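Local coordinates for protein aspartate--tRNA(Asp/Asn) ligase (Sulfolobus tokodaii, PDB 1WYD) that probably charges both tRNA(Asp) and tRNA(Asn) with L-aspartate, activating the amino acid with ATP before transferring it to the acceptor end, at residues T281-I286 against R306-E311; L63-V68 against D105-V110. All coordinates share one frame; numbering follows the deposited sequence.

Contact 1 (T281-I286 against R306-E311); sequences TEAIEI and RILNEE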
# COMPACT_ATOMS: atom_id res chain seq x y z
N THR B 281 -33.22 -7.78 -9.16
CA THR B 281 -34.59 -8.12 -9.60
C THR B 281 -35.21 -7.07 -10.53
O THR B 281 -35.75 -7.39 -11.60
CB THR B 281 -35.50 -8.32 -8.32
OG1 THR B 281 -35.01 -9.44 -7.56
CG2 THR B 281 -36.91 -8.76 -8.69
N GLU B 282 -35.12 -5.82 -10.10
CA GLU B 282 -35.60 -4.65 -10.81
C GLU B 282 -34.77 -4.36 -12.07
O GLU B 282 -35.32 -3.96 -13.10
CB GLU B 282 -35.48 -3.48 -9.87
CG GLU B 282 -36.58 -2.45 -9.87
CD GLU B 282 -36.20 -1.33 -8.93
OE1 GLU B 282 -35.82 -1.64 -7.75
OE2 GLU B 282 -36.22 -0.14 -9.37
N ALA B 283 -33.45 -4.54 -11.97
CA ALA B 283 -32.55 -4.38 -13.11
C ALA B 283 -32.95 -5.38 -14.18
O ALA B 283 -33.01 -5.05 -15.36
CB ALA B 283 -31.10 -4.59 -12.71
N ILE B 284 -33.22 -6.60 -13.76
CA ILE B 284 -33.65 -7.62 -14.70
C ILE B 284 -34.94 -7.21 -15.42
O ILE B 284 -35.06 -7.40 -16.64
CB ILE B 284 -33.79 -8.97 -13.99
CG1 ILE B 284 -32.40 -9.59 -13.76
CG2 ILE B 284 -34.73 -9.91 -14.80
CD1 ILE B 284 -31.45 -9.44 -14.92
N GLU B 285 -35.89 -6.63 -14.67
CA GLU B 285 -37.15 -6.19 -15.28
C GLU B 285 -36.99 -5.00 -16.25
O GLU B 285 -37.63 -4.97 -17.30
CB GLU B 285 -38.28 -5.94 -14.24
CG GLU B 285 -39.01 -7.19 -13.73
CD GLU B 285 -39.57 -8.10 -14.84
OE1 GLU B 285 -39.03 -9.23 -15.02
OE2 GLU B 285 -40.56 -7.70 -15.53
N ILE B 286 -36.12 -4.04 -15.91
CA ILE B 286 -35.88 -2.92 -16.83
C ILE B 286 -35.37 -3.48 -18.13
O ILE B 286 -35.79 -3.05 -19.21
CB ILE B 286 -34.90 -1.87 -16.24
CG1 ILE B 286 -35.64 -0.95 -15.26
CG2 ILE B 286 -34.23 -1.06 -17.39
CD1 ILE B 286 -34.77 -0.42 -14.14
N ARG B 306 -24.83 -0.69 -19.91
CA ARG B 306 -25.08 0.46 -20.80
C ARG B 306 -26.54 0.89 -20.81
O ARG B 306 -26.84 2.07 -20.61
CB ARG B 306 -24.58 0.21 -22.22
CG ARG B 306 -23.06 0.36 -22.33
CD ARG B 306 -22.54 0.47 -23.77
NE ARG B 306 -21.09 0.67 -23.79
CZ ARG B 306 -20.21 -0.32 -23.98
NH1 ARG B 306 -20.63 -1.58 -24.20
NH2 ARG B 306 -18.90 -0.03 -23.98
N ILE B 307 -27.44 -0.07 -20.99
CA ILE B 307 -28.87 0.20 -21.06
C ILE B 307 -29.33 0.64 -19.67
O ILE B 307 -30.13 1.59 -19.53
CB ILE B 307 -29.64 -1.04 -21.56
CG1 ILE B 307 -29.09 -1.51 -22.90
CG2 ILE B 307 -31.12 -0.76 -21.69
CD1 ILE B 307 -28.91 -3.02 -22.95
N LEU B 308 -28.81 -0.02 -18.63
CA LEU B 308 -29.16 0.37 -17.26
C LEU B 308 -28.77 1.81 -17.01
O LEU B 308 -29.54 2.59 -16.45
CB LEU B 308 -28.52 -0.57 -16.23
CG LEU B 308 -29.26 -1.90 -16.07
CD1 LEU B 308 -28.66 -2.74 -14.94
CD2 LEU B 308 -30.78 -1.69 -15.84
N ASN B 309 -27.56 2.16 -17.45
CA ASN B 309 -27.06 3.53 -17.37
C ASN B 309 -27.93 4.50 -18.18
O ASN B 309 -28.33 5.57 -17.68
CB ASN B 309 -25.60 3.57 -17.84
CG ASN B 309 -24.99 4.95 -17.82
OD1 ASN B 309 -24.12 5.24 -18.63
ND2 ASN B 309 -25.43 5.80 -16.88
N GLU B 310 -28.22 4.11 -19.43
CA GLU B 310 -29.07 4.92 -20.32
C GLU B 310 -30.51 5.13 -19.80
O GLU B 310 -31.23 5.97 -20.32
CB GLU B 310 -29.08 4.32 -21.73
CG GLU B 310 -28.20 5.03 -22.77
CD GLU B 310 -27.68 6.39 -22.31
OE1 GLU B 310 -28.46 7.39 -22.30
OE2 GLU B 310 -26.48 6.48 -21.96
N GLU B 311 -30.91 4.37 -18.78
CA GLU B 311 -32.29 4.35 -18.30
C GLU B 311 -32.46 4.93 -16.91
O GLU B 311 -33.58 5.32 -16.53
CB GLU B 311 -32.83 2.92 -18.27
CG GLU B 311 -33.96 2.66 -19.28
CD GLU B 311 -35.27 3.35 -18.92
OE1 GLU B 311 -35.98 2.92 -17.96
OE2 GLU B 311 -35.60 4.34 -19.61
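A283 and L308 bring the two helices together: their CA atoms, 7.2 Å apart, are the nearest pair, and the short axes of 281-286 and 306-311 pass 10.5 Å from each other at a signed crossing angle of 90°. With axes this far apart the helices meet chiefly through side chains, and the joint surface is modest, 191 Å² summed over both sides. L308 and I286 bury nearly equal surface; L308 divides its fork between two partners. Its CD1 lies 3.8 Å from CB of A283, while its CD2 lies 3.8 Å from CG2 of I286. The small A283 leaves its backbone within range as well, its O being 4.1 Å from CD2 of L308. I286 meets the leucine with its CG2 branch rather than its longer arm: CG2 stands anti to the backbone N, and CG1 takes the place beside that N (chi1 -80°). The same methyl also touches the aliphatic part of E311, with CG of E311 4.2 Å from CG2 of I286. The contacts between side chains are all carbon to carbon; the glutamate contributes a methylene at the exposed margin. In the fold, helix 280-289 follows edge strand 276-279 and helix 302-312 leads into strand 316-320. These strands are parallel neighbours in the mixed sheet of the class II catalytic domain, so the contact joins two helices of a beta-alpha-beta type crossover. L308 also rests on Y317 and I319, which seats helix 302-312 on strand 316-320.

Contact 2 (L63-V68 against D105-V110); sequences LTQESV and DVSGKV
E66 and V106 carry this contact between a type II beta turn of the OB-fold domain, T64 to S67, and the loop that runs on towards helix 114-118. E66 occupies the third turn position with phi 76°, and the turn is closed by S67 N donating to T64 O at 3.3 Å. From there its CB points toward the loop, and a bend at chi2 (-42°) lays the carboxylate against the valine, the two side chains crossing obliquely. CG2 of V106 comes to 3.6 Å from CD of E66 and to 3.8 Å from CG of the same residue, so the valine covers both the chain and its charged end. That buried charge is satisfied elsewhere: OE1 forms a salt bridge with R40 of strand 34-41 and OE2 another with R126, beyond helix 121-125. With an alanine at E66, R40 and R126 would probably lose the carboxylate they share, and a gap would open beside V106. The valine also touches both arginines and L123, so it packs where the ion pairs gather. Q65, whose CB points toward the loop, runs out extended beyond CG and passes near S107. Just after the turn, V68 packs on G390 of the second subunit. The nearest approach in the contact is from OE1 of E66 to CB of V106, 3.5 Å, followed by CG2 at 3.6 Å and CG1 at 3.7 Å from that oxygen.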
# COMPACT_ATOMS: atom_id res chain seq x y z
N LEU B 63 21.46 22.15 -26.49
CA LEU B 63 20.37 21.54 -25.75
C LEU B 63 19.33 20.87 -26.64
O LEU B 63 19.04 21.31 -27.76
CB LEU B 63 19.68 22.62 -24.90
CG LEU B 63 20.43 23.24 -23.73
CD1 LEU B 63 19.50 24.18 -22.96
CD2 LEU B 63 21.00 22.18 -22.79
N THR B 64 18.73 19.80 -26.13
CA THR B 64 17.80 18.99 -26.90
C THR B 64 16.68 18.68 -25.98
O THR B 64 16.87 18.70 -24.77
CB THR B 64 18.47 17.68 -27.30
OG1 THR B 64 18.87 16.96 -26.11
CG2 THR B 64 19.78 18.00 -28.02
N GLN B 65 15.52 18.34 -26.55
CA GLN B 65 14.35 18.07 -25.73
C GLN B 65 14.60 16.85 -24.85
O GLN B 65 15.26 15.87 -25.27
CB GLN B 65 13.11 17.88 -26.60
CG GLN B 65 12.78 19.10 -27.44
CD GLN B 65 11.51 18.86 -28.26
OE1 GLN B 65 10.40 18.94 -27.74
NE2 GLN B 65 11.67 18.56 -29.53
N GLU B 66 14.11 16.95 -23.62
CA GLU B 66 14.23 15.96 -22.53
C GLU B 66 15.58 15.88 -21.82
O GLU B 66 15.72 15.12 -20.87
CB GLU B 66 13.68 14.57 -22.91
CG GLU B 66 12.16 14.46 -23.10
CD GLU B 66 11.31 15.21 -22.06
OE1 GLU B 66 10.67 16.20 -22.47
OE2 GLU B 66 11.26 14.82 -20.87
N SER B 67 16.56 16.66 -22.25
CA SER B 67 17.76 16.87 -21.42
C SER B 67 17.41 17.52 -20.10
O SER B 67 16.45 18.32 -19.97
CB SER B 67 18.75 17.76 -22.14
OG SER B 67 19.05 17.22 -23.40
N VAL B 68 18.20 17.18 -19.09
CA VAL B 68 17.96 17.68 -17.76
C VAL B 68 18.93 18.82 -17.51
O VAL B 68 20.15 18.64 -17.64
CB VAL B 68 18.14 16.56 -16.73
CG1 VAL B 68 18.06 17.09 -15.33
CG2 VAL B 68 17.14 15.41 -16.98
N ASP B 105 7.18 12.17 -28.57
CA ASP B 105 7.09 13.60 -28.30
C ASP B 105 6.35 13.91 -27.01
O ASP B 105 5.13 13.75 -26.93
CB ASP B 105 6.44 14.34 -29.48
CG ASP B 105 7.39 14.46 -30.67
OD1 ASP B 105 8.62 14.70 -30.46
OD2 ASP B 105 7.00 14.33 -31.85
N VAL B 106 7.10 14.38 -26.02
CA VAL B 106 6.52 14.66 -24.70
C VAL B 106 5.49 15.81 -24.75
O VAL B 106 4.60 15.91 -23.91
CB VAL B 106 7.64 14.85 -23.63
CG1 VAL B 106 7.08 15.21 -22.28
CG2 VAL B 106 8.50 13.58 -23.53
N SER B 107 5.61 16.67 -25.75
CA SER B 107 4.63 17.75 -25.93
C SER B 107 3.84 17.71 -27.24
O SER B 107 3.07 18.63 -27.51
CB SER B 107 5.30 19.13 -25.80
OG SER B 107 6.44 19.24 -26.62
N GLY B 108 4.02 16.65 -28.05
CA GLY B 108 3.39 16.55 -29.36
C GLY B 108 1.92 16.11 -29.54
O GLY B 108 1.39 16.19 -30.66
N LYS B 109 1.26 15.70 -28.45
CA LYS B 109 -0.06 15.01 -28.49
C LYS B 109 0.05 13.53 -28.88
O LYS B 109 0.96 13.12 -29.62
CB LYS B 109 -1.10 15.74 -29.38
N VAL B 110 -0.90 12.74 -28.37
CA VAL B 110 -0.90 11.29 -28.52
C VAL B 110 -0.80 10.82 -29.98
O VAL B 110 -1.79 10.83 -30.72
CB VAL B 110 -2.15 10.63 -27.86
CG1 VAL B 110 -2.01 9.11 -27.78
CG2 VAL B 110 -2.44 11.24 -26.48

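How the contacts relate
Contact 2 comes first along the chain and closes before contact 1 opens. Their centres lie 47 Å apart and their nearest atoms about 20 Å, so neither touches the other, and they share no helix, strand or sheet. Contact 2 joins the OB-fold barrel to the loop leading into helix 114-118, where the N-terminal domain gives way to the rest of the enzyme. Contact 1 lies within the class II catalytic domain, at the 276-279 end of its mixed sheet. One contact therefore belongs to the junction beside the domain that, as in related synthetases, probably reads the anticodon; the other is internal packing of the aminoacylating domain.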